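Local coordinates for protein uroporphyrin-III C-methyltransferase (PDB 1VE2) that probably transfers methyl groups from S-adenosyl-L-methionine to uroporphyrinogen III in porphyrin biosynthesis, at residues L172-L184 / R196-E208. Residues are numbered along the deposited sequence; the frame is centred on the assembly and turned at random.
Sequences LLERFPPETPLAL and RLGRVEDLPGLGE
V200 packs against L172, L173, T180 and L182 where the chain turns from helix 168-173 into strand 181-186. Its CB lies 3.8 Å from P178 O. From there the two methyls part: CG1, anti to the backbone N (chi1 178°), meets L172 CB and L173 CD2 at the end of the helix, while CG2 lies against T180 O at 3.5 Å and also touches T180 CB and L182 CD1. With an alanine here both methyls would go, and L172, L173 and L182 would probably lose the branches that fill the space between them, opening a gap between the end of helix 168-173 and L182 at the start of strand 181-186. The backbone holds V200 in place: its N donates to T180 O (3.0 Å), and the next amide, E201 N, to a lone pair of P178 O, so the type I turn P177-T180 is tied to the 3-10 segment 200-202. R199, extended from CG to NE, runs alongside E179 O before its NH1 donates to that oxygen at 2.7 Å, the acceptor tilted slightly from the guanidinium plane. Beyond, an antiparallel ladder pairs L182 with G198 and L184 with R196, each through two backbone bonds. On the face of L182 and L184, the side chains of L182 and L203 cross at about a right angle, their CD1 methyls meeting, and L184 CD1 packs 3.9 Å from L206 CG; on the other face A183 CB touches L197 CD2 (3.5 Å). This beta hairpin forms one edge of the mixed sheet: strand 194-199 is outermost, strand 181-186 pairs on its other side with strand 214-218, and helix 168-173 packs against V200 and L203, with L172 reaching strand 155-159.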
ATOM      1  N   LEU A 172      17.498   7.313  14.247  1.00 49.19           N
ATOM      2  CA  LEU A 172      16.108   7.309  14.688  1.00 46.02           C
ATOM      3  C   LEU A 172      15.941   8.310  15.822  1.00 45.18           C
ATOM      4  O   LEU A 172      14.868   8.882  16.009  1.00 44.78           O
ATOM      5  CB  LEU A 172      15.682   5.915  15.167  1.00 43.62           C
ATOM      6  CG  LEU A 172      15.651   4.770  14.149  1.00 42.80           C
ATOM      7  CD1 LEU A 172      15.177   3.505  14.837  1.00 40.79           C
ATOM      8  CD2 LEU A 172      14.719   5.116  12.992  1.00 43.37           C
ATOM      9  N   LEU A 173      17.016   8.523  16.574  1.00 43.86           N
ATOM     10  CA  LEU A 173      16.997   9.463  17.688  1.00 42.53           C
ATOM     11  C   LEU A 173      16.823  10.893  17.185  1.00 42.09           C
ATOM     12  O   LEU A 173      16.400  11.778  17.931  1.00 41.61           O
ATOM     13  CB  LEU A 173      18.290   9.339  18.502  1.00 42.39           C
ATOM     14  CG  LEU A 173      18.435   8.029  19.278  1.00 41.50           C
ATOM     15  CD1 LEU A 173      19.828   7.927  19.883  1.00 42.29           C
ATOM     16  CD2 LEU A 173      17.373   7.964  20.360  1.00 40.81           C
ATOM     17  N   GLU A 174      17.148  11.110  15.914  1.00 41.58           N
ATOM     18  CA  GLU A 174      17.014  12.425  15.302  1.00 41.40           C
ATOM     19  C   GLU A 174      15.566  12.687  14.888  1.00 39.38           C
ATOM     20  O   GLU A 174      15.245  13.758  14.376  1.00 37.89           O
ATOM     21  CB  GLU A 174      17.907  12.529  14.067  1.00 44.84           C
ATOM     22  CG  GLU A 174      19.379  12.314  14.332  1.00 48.82           C
ATOM     23  CD  GLU A 174      20.205  12.449  13.072  1.00 51.59           C
ATOM     24  OE1 GLU A 174      19.981  11.666  12.122  1.00 53.29           O
ATOM     25  OE2 GLU A 174      21.078  13.341  13.032  1.00 53.25           O
ATOM     26  N   ARG A 175      14.699  11.705  15.112  1.00 36.71           N
ATOM     27  CA  ARG A 175      13.290  11.833  14.753  1.00 34.73           C
ATOM     28  C   ARG A 175      12.376  11.422  15.896  1.00 34.35           C
ATOM     29  O   ARG A 175      11.258  11.924  16.013  1.00 33.55           O
ATOM     30  CB  ARG A 175      12.981  10.969  13.526  1.00 32.80           C
ATOM     31  CG  ARG A 175      13.679  11.416  12.253  1.00 32.15           C
ATOM     32  CD  ARG A 175      12.986  12.611  11.620  1.00 32.04           C
ATOM     33  NE  ARG A 175      13.675  13.058  10.413  1.00 31.91           N
ATOM     34  CZ  ARG A 175      14.656  13.956  10.390  1.00 34.39           C
ATOM     35  NH1 ARG A 175      15.071  14.521  11.518  1.00 34.86           N
ATOM     36  NH2 ARG A 175      15.222  14.292   9.237  1.00 34.02           N
ATOM     37  N   PHE A 176      12.859  10.509  16.737  1.00 33.30           N
ATOM     38  CA  PHE A 176      12.078  10.010  17.864  1.00 32.96           C
ATOM     39  C   PHE A 176      12.897   9.921  19.148  1.00 34.76           C
ATOM     40  O   PHE A 176      14.105   9.684  19.112  1.00 34.50           O
ATOM     41  CB  PHE A 176      11.541   8.616  17.539  1.00 30.59           C
ATOM     42  CG  PHE A 176      10.658   8.576  16.328  1.00 29.01           C
ATOM     43  CD1 PHE A 176       9.293   8.808  16.442  1.00 27.04           C
ATOM     44  CD2 PHE A 176      11.191   8.315  15.068  1.00 27.35           C
ATOM     45  CE1 PHE A 176       8.472   8.778  15.319  1.00 25.93           C
ATOM     46  CE2 PHE A 176      10.374   8.284  13.941  1.00 26.35           C
ATOM     47  CZ  PHE A 176       9.015   8.516  14.070  1.00 26.49           C
ATOM     48  N   PRO A 177      12.246  10.120  20.300  1.00 36.23           N
ATOM     49  CA  PRO A 177      12.976  10.035  21.567  1.00 38.01           C
ATOM     50  C   PRO A 177      13.330   8.567  21.825  1.00 39.58           C
ATOM     51  O   PRO A 177      12.692   7.662  21.277  1.00 39.12           O
ATOM     52  CB  PRO A 177      11.978  10.593  22.573  1.00 38.19           C
ATOM     53  CG  PRO A 177      10.649  10.235  21.971  1.00 38.84           C
ATOM     54  CD  PRO A 177      10.858  10.561  20.519  1.00 36.80           C
ATOM     55  N   PRO A 178      14.349   8.310  22.661  1.00 40.30           N
ATOM     56  CA  PRO A 178      14.767   6.937  22.961  1.00 40.36           C
ATOM     57  C   PRO A 178      13.702   6.015  23.556  1.00 39.12           C
ATOM     58  O   PRO A 178      13.831   4.797  23.477  1.00 40.02           O
ATOM     59  CB  PRO A 178      15.963   7.139  23.893  1.00 40.74           C
ATOM     60  CG  PRO A 178      15.628   8.415  24.594  1.00 41.57           C
ATOM     61  CD  PRO A 178      15.113   9.280  23.467  1.00 41.12           C
ATOM     62  N   GLU A 179      12.649   6.585  24.135  1.00 39.26           N
ATOM     63  CA  GLU A 179      11.594   5.771  24.735  1.00 39.39           C
ATOM     64  C   GLU A 179      10.481   5.373  23.764  1.00 38.60           C
ATOM     65  O   GLU A 179       9.589   4.602  24.122  1.00 38.23           O
ATOM     66  CB  GLU A 179      10.951   6.492  25.928  1.00 41.77           C
ATOM     67  CG  GLU A 179      11.635   7.770  26.387  1.00 45.74           C
ATOM     68  CD  GLU A 179      11.042   9.021  25.760  1.00 46.31           C
ATOM     69  OE1 GLU A 179       9.796   9.162  25.746  1.00 47.46           O
ATOM     70  OE2 GLU A 179      11.827   9.872  25.298  1.00 48.39           O
ATOM     71  N   THR A 180      10.534   5.890  22.543  1.00 36.48           N
ATOM     72  CA  THR A 180       9.501   5.599  21.553  1.00 34.30           C
ATOM     73  C   THR A 180       9.372   4.122  21.197  1.00 33.27           C
ATOM     74  O   THR A 180      10.363   3.455  20.898  1.00 33.61           O
ATOM     75  CB  THR A 180       9.746   6.391  20.252  1.00 34.37           C
ATOM     76  OG1 THR A 180       9.830   7.786  20.555  1.00 33.74           O
ATOM     77  CG2 THR A 180       8.602   6.168  19.266  1.00 33.06           C
ATOM     78  N   PRO A 181       8.140   3.590  21.236  1.00 32.83           N
ATOM     79  CA  PRO A 181       7.892   2.184  20.906  1.00 32.58           C
ATOM     80  C   PRO A 181       8.401   1.878  19.499  1.00 33.04           C
ATOM     81  O   PRO A 181       8.220   2.677  18.581  1.00 31.31           O
ATOM     82  CB  PRO A 181       6.375   2.073  21.007  1.00 31.96           C
ATOM     83  CG  PRO A 181       6.051   3.039  22.093  1.00 32.38           C
ATOM     84  CD  PRO A 181       6.913   4.229  21.744  1.00 31.80           C
ATOM     85  N   LEU A 182       9.043   0.725  19.345  1.00 33.23           N
ATOM     86  CA  LEU A 182       9.588   0.308  18.061  1.00 33.51           C
ATOM     87  C   LEU A 182       9.340  -1.176  17.820  1.00 33.81           C
ATOM     88  O   LEU A 182       9.444  -1.995  18.739  1.00 33.83           O
ATOM     89  CB  LEU A 182      11.089   0.599  18.007  1.00 35.59           C
ATOM     90  CG  LEU A 182      11.811   0.330  16.681  1.00 37.92           C
ATOM     91  CD1 LEU A 182      13.004   1.250  16.554  1.00 39.35           C
ATOM     92  CD2 LEU A 182      12.234  -1.124  16.596  1.00 38.92           C
ATOM     93  N   ALA A 183       9.008  -1.516  16.578  1.00 31.74           N
ATOM     94  CA  ALA A 183       8.748  -2.897  16.209  1.00 30.83           C
ATOM     95  C   ALA A 183       9.647  -3.338  15.065  1.00 31.50           C
ATOM     96  O   ALA A 183       9.947  -2.565  14.156  1.00 30.71           O
ATOM     97  CB  ALA A 183       7.291  -3.065  15.820  1.00 30.36           C
ATOM     98  N   LEU A 184      10.093  -4.587  15.128  1.00 31.79           N
ATOM     99  CA  LEU A 184      10.937  -5.162  14.089  1.00 32.95           C
ATOM    100  C   LEU A 184      10.184  -6.386  13.582  1.00 33.33           C
ATOM    101  O   LEU A 184       9.931  -7.320  14.336  1.00 35.51           O
ATOM    102  CB  LEU A 184      12.300  -5.563  14.660  1.00 33.74           C
ATOM    103  CG  LEU A 184      13.185  -4.424  15.173  1.00 34.11           C
ATOM    104  CD1 LEU A 184      14.474  -4.995  15.755  1.00 35.89           C
ATOM    105  CD2 LEU A 184      13.502  -3.459  14.039  1.00 34.24           C
ATOM    106  N   ARG A 196       9.506  -8.492  16.888  1.00 40.55           N
ATOM    107  CA  ARG A 196      10.055  -8.086  18.179  1.00 41.44           C
ATOM    108  C   ARG A 196       9.581  -6.678  18.512  1.00 41.79           C
ATOM    109  O   ARG A 196       9.701  -5.758  17.696  1.00 40.89           O
ATOM    110  CB  ARG A 196      11.581  -8.116  18.161  1.00 43.54           C
ATOM    111  CG  ARG A 196      12.174  -9.485  17.885  1.00 46.44           C
ATOM    112  CD  ARG A 196      13.658  -9.482  18.182  1.00 49.88           C
ATOM    113  NE  ARG A 196      14.399 -10.357  17.280  1.00 52.74           N
ATOM    114  CZ  ARG A 196      15.721 -10.497  17.297  1.00 52.76           C
ATOM    115  NH1 ARG A 196      16.313 -11.311  16.434  1.00 53.85           N
ATOM    116  NH2 ARG A 196      16.447  -9.830  18.184  1.00 53.33           N
ATOM    117  N   LEU A 197       9.041  -6.519  19.717  1.00 40.21           N
ATOM    118  CA  LEU A 197       8.526  -5.236  20.167  1.00 40.12           C
ATOM    119  C   LEU A 197       9.376  -4.671  21.295  1.00 41.01           C
ATOM    120  O   LEU A 197       9.790  -5.399  22.197  1.00 40.78           O
ATOM    121  CB  LEU A 197       7.080  -5.401  20.634  1.00 39.23           C
ATOM    122  CG  LEU A 197       6.171  -6.092  19.615  1.00 39.66           C
ATOM    123  CD1 LEU A 197       4.771  -6.260  20.186  1.00 38.20           C
ATOM    124  CD2 LEU A 197       6.141  -5.272  18.334  1.00 37.97           C
ATOM    125  N   GLY A 198       9.632  -3.369  21.237  1.00 40.40           N
ATOM    126  CA  GLY A 198      10.436  -2.725  22.260  1.00 39.47           C
ATOM    127  C   GLY A 198      10.448  -1.219  22.099  1.00 38.42           C
ATOM    128  O   GLY A 198       9.410  -0.608  21.846  1.00 37.32           O
ATOM    129  N   ARG A 199      11.626  -0.621  22.243  1.00 37.49           N
ATOM    130  CA  ARG A 199      11.778   0.823  22.119  1.00 38.95           C
ATOM    131  C   ARG A 199      13.050   1.145  21.341  1.00 38.87           C
ATOM    132  O   ARG A 199      13.926   0.291  21.187  1.00 38.79           O
ATOM    133  CB  ARG A 199      11.837   1.466  23.510  1.00 39.65           C
ATOM    134  CG  ARG A 199      10.598   1.231  24.365  1.00 41.74           C
ATOM    135  CD  ARG A 199      10.775   1.801  25.770  1.00 44.39           C
ATOM    136  NE  ARG A 199       9.656   1.480  26.657  1.00 47.73           N
ATOM    137  CZ  ARG A 199       8.437   2.007  26.560  1.00 49.81           C
ATOM    138  NH1 ARG A 199       8.164   2.893  25.610  1.00 50.70           N
ATOM    139  NH2 ARG A 199       7.485   1.647  27.412  1.00 50.21           N
ATOM    140  N   VAL A 200      13.151   2.375  20.851  1.00 39.02           N
ATOM    141  CA  VAL A 200      14.321   2.789  20.084  1.00 40.01           C
ATOM    142  C   VAL A 200      15.614   2.531  20.852  1.00 41.71           C
ATOM    143  O   VAL A 200      16.592   2.049  20.285  1.00 41.82           O
ATOM    144  CB  VAL A 200      14.256   4.296  19.720  1.00 38.82           C
ATOM    145  CG1 VAL A 200      15.515   4.706  18.977  1.00 37.68           C
ATOM    146  CG2 VAL A 200      13.034   4.572  18.862  1.00 38.81           C
ATOM    147  N   GLU A 201      15.610   2.846  22.141  1.00 44.06           N
ATOM    148  CA  GLU A 201      16.797   2.666  22.972  1.00 46.24           C
ATOM    149  C   GLU A 201      17.279   1.218  23.037  1.00 46.99           C
ATOM    150  O   GLU A 201      18.464   0.968  23.247  1.00 47.19           O
ATOM    151  CB  GLU A 201      16.527   3.192  24.388  1.00 47.37           C
ATOM    152  CG  GLU A 201      15.617   2.308  25.231  1.00 49.13           C
ATOM    153  CD  GLU A 201      15.106   3.016  26.469  1.00 50.39           C
ATOM    154  OE1 GLU A 201      15.831   3.882  26.997  1.00 51.32           O
ATOM    155  OE2 GLU A 201      13.983   2.703  26.921  1.00 52.02           O
ATOM    156  N   ASP A 202      16.369   0.265  22.852  1.00 48.15           N
ATOM    157  CA  ASP A 202      16.742  -1.144  22.904  1.00 49.12           C
ATOM    158  C   ASP A 202      17.709  -1.549  21.796  1.00 49.70           C
ATOM    159  O   ASP A 202      18.347  -2.597  21.883  1.00 49.59           O
ATOM    160  CB  ASP A 202      15.505  -2.036  22.839  1.00 49.34           C
ATOM    161  CG  ASP A 202      14.553  -1.791  23.987  1.00 51.11           C
ATOM    162  OD1 ASP A 202      15.029  -1.527  25.112  1.00 53.92           O
ATOM    163  OD2 ASP A 202      13.328  -1.876  23.771  1.00 50.38           O
ATOM    164  N   LEU A 203      17.812  -0.727  20.756  1.00 50.50           N
ATOM    165  CA  LEU A 203      18.711  -1.017  19.641  1.00 51.75           C
ATOM    166  C   LEU A 203      20.164  -0.813  20.063  1.00 52.52           C
ATOM    167  O   LEU A 203      20.444  -0.062  20.995  1.00 52.80           O
ATOM    168  CB  LEU A 203      18.403  -0.100  18.450  1.00 51.77           C
ATOM    169  CG  LEU A 203      17.012  -0.156  17.809  1.00 51.51           C
ATOM    170  CD1 LEU A 203      16.969   0.806  16.634  1.00 51.05           C
ATOM    171  CD2 LEU A 203      16.701  -1.571  17.343  1.00 50.97           C
ATOM    172  N   PRO A 204      21.110  -1.480  19.382  1.00 53.49           N
ATOM    173  CA  PRO A 204      20.920  -2.405  18.257  1.00 54.08           C
ATOM    174  C   PRO A 204      20.589  -3.825  18.721  1.00 54.55           C
ATOM    175  O   PRO A 204      20.166  -4.667  17.927  1.00 54.83           O
ATOM    176  CB  PRO A 204      22.267  -2.358  17.531  1.00 54.10           C
ATOM    177  CG  PRO A 204      22.881  -1.060  17.980  1.00 54.53           C
ATOM    178  CD  PRO A 204      22.507  -1.027  19.432  1.00 53.89           C
ATOM    179  N   GLY A 205      20.799  -4.083  20.006  1.00 54.88           N
ATOM    180  CA  GLY A 205      20.532  -5.401  20.554  1.00 55.85           C
ATOM    181  C   GLY A 205      19.235  -6.028  20.081  1.00 56.16           C
ATOM    182  O   GLY A 205      19.233  -7.148  19.570  1.00 56.42           O
ATOM    183  N   LEU A 206      18.132  -5.303  20.251  1.00 56.39           N
ATOM    184  CA  LEU A 206      16.810  -5.780  19.853  1.00 56.54           C
ATOM    185  C   LEU A 206      16.790  -6.346  18.435  1.00 56.90           C
ATOM    186  O   LEU A 206      15.953  -7.188  18.108  1.00 56.83           O
ATOM    187  CB  LEU A 206      15.792  -4.639  19.963  1.00 55.92           C
ATOM    188  CG  LEU A 206      14.331  -4.951  19.620  1.00 55.60           C
ATOM    189  CD1 LEU A 206      13.772  -5.954  20.611  1.00 56.19           C
ATOM    190  CD2 LEU A 206      13.516  -3.670  19.650  1.00 55.45           C
ATOM    191  N   GLY A 207      17.716  -5.887  17.600  1.00 57.41           N
ATOM    192  CA  GLY A 207      17.771  -6.355  16.227  1.00 59.21           C
ATOM    193  C   GLY A 207      18.626  -7.591  16.011  1.00 60.62           C
ATOM    194  O   GLY A 207      18.098  -8.686  15.811  1.00 60.33           O
ATOM    195  N   GLU A 208      19.945  -7.405  16.049  1.00 62.04           N
ATOM    196  CA  GLU A 208      20.917  -8.478  15.850  1.00 62.88           C
ATOM    197  C   GLU A 208      20.350  -9.861  16.149  1.00 62.15           C
ATOM    198  O   GLU A 208      19.973 -10.156  17.282  1.00 61.78           O
ATOM    199  CB  GLU A 208      22.155  -8.230  16.720  1.00 65.52           C
ATOM    200  CG  GLU A 208      23.285  -9.225  16.492  1.00 69.10           C
ATOM    201  CD  GLU A 208      24.527  -8.893  17.297  1.00 71.66           C
ATOM    202  OE1 GLU A 208      24.441  -8.871  18.544  1.00 72.95           O
ATOM    203  OE2 GLU A 208      25.588  -8.652  16.681  1.00 72.89           O
TER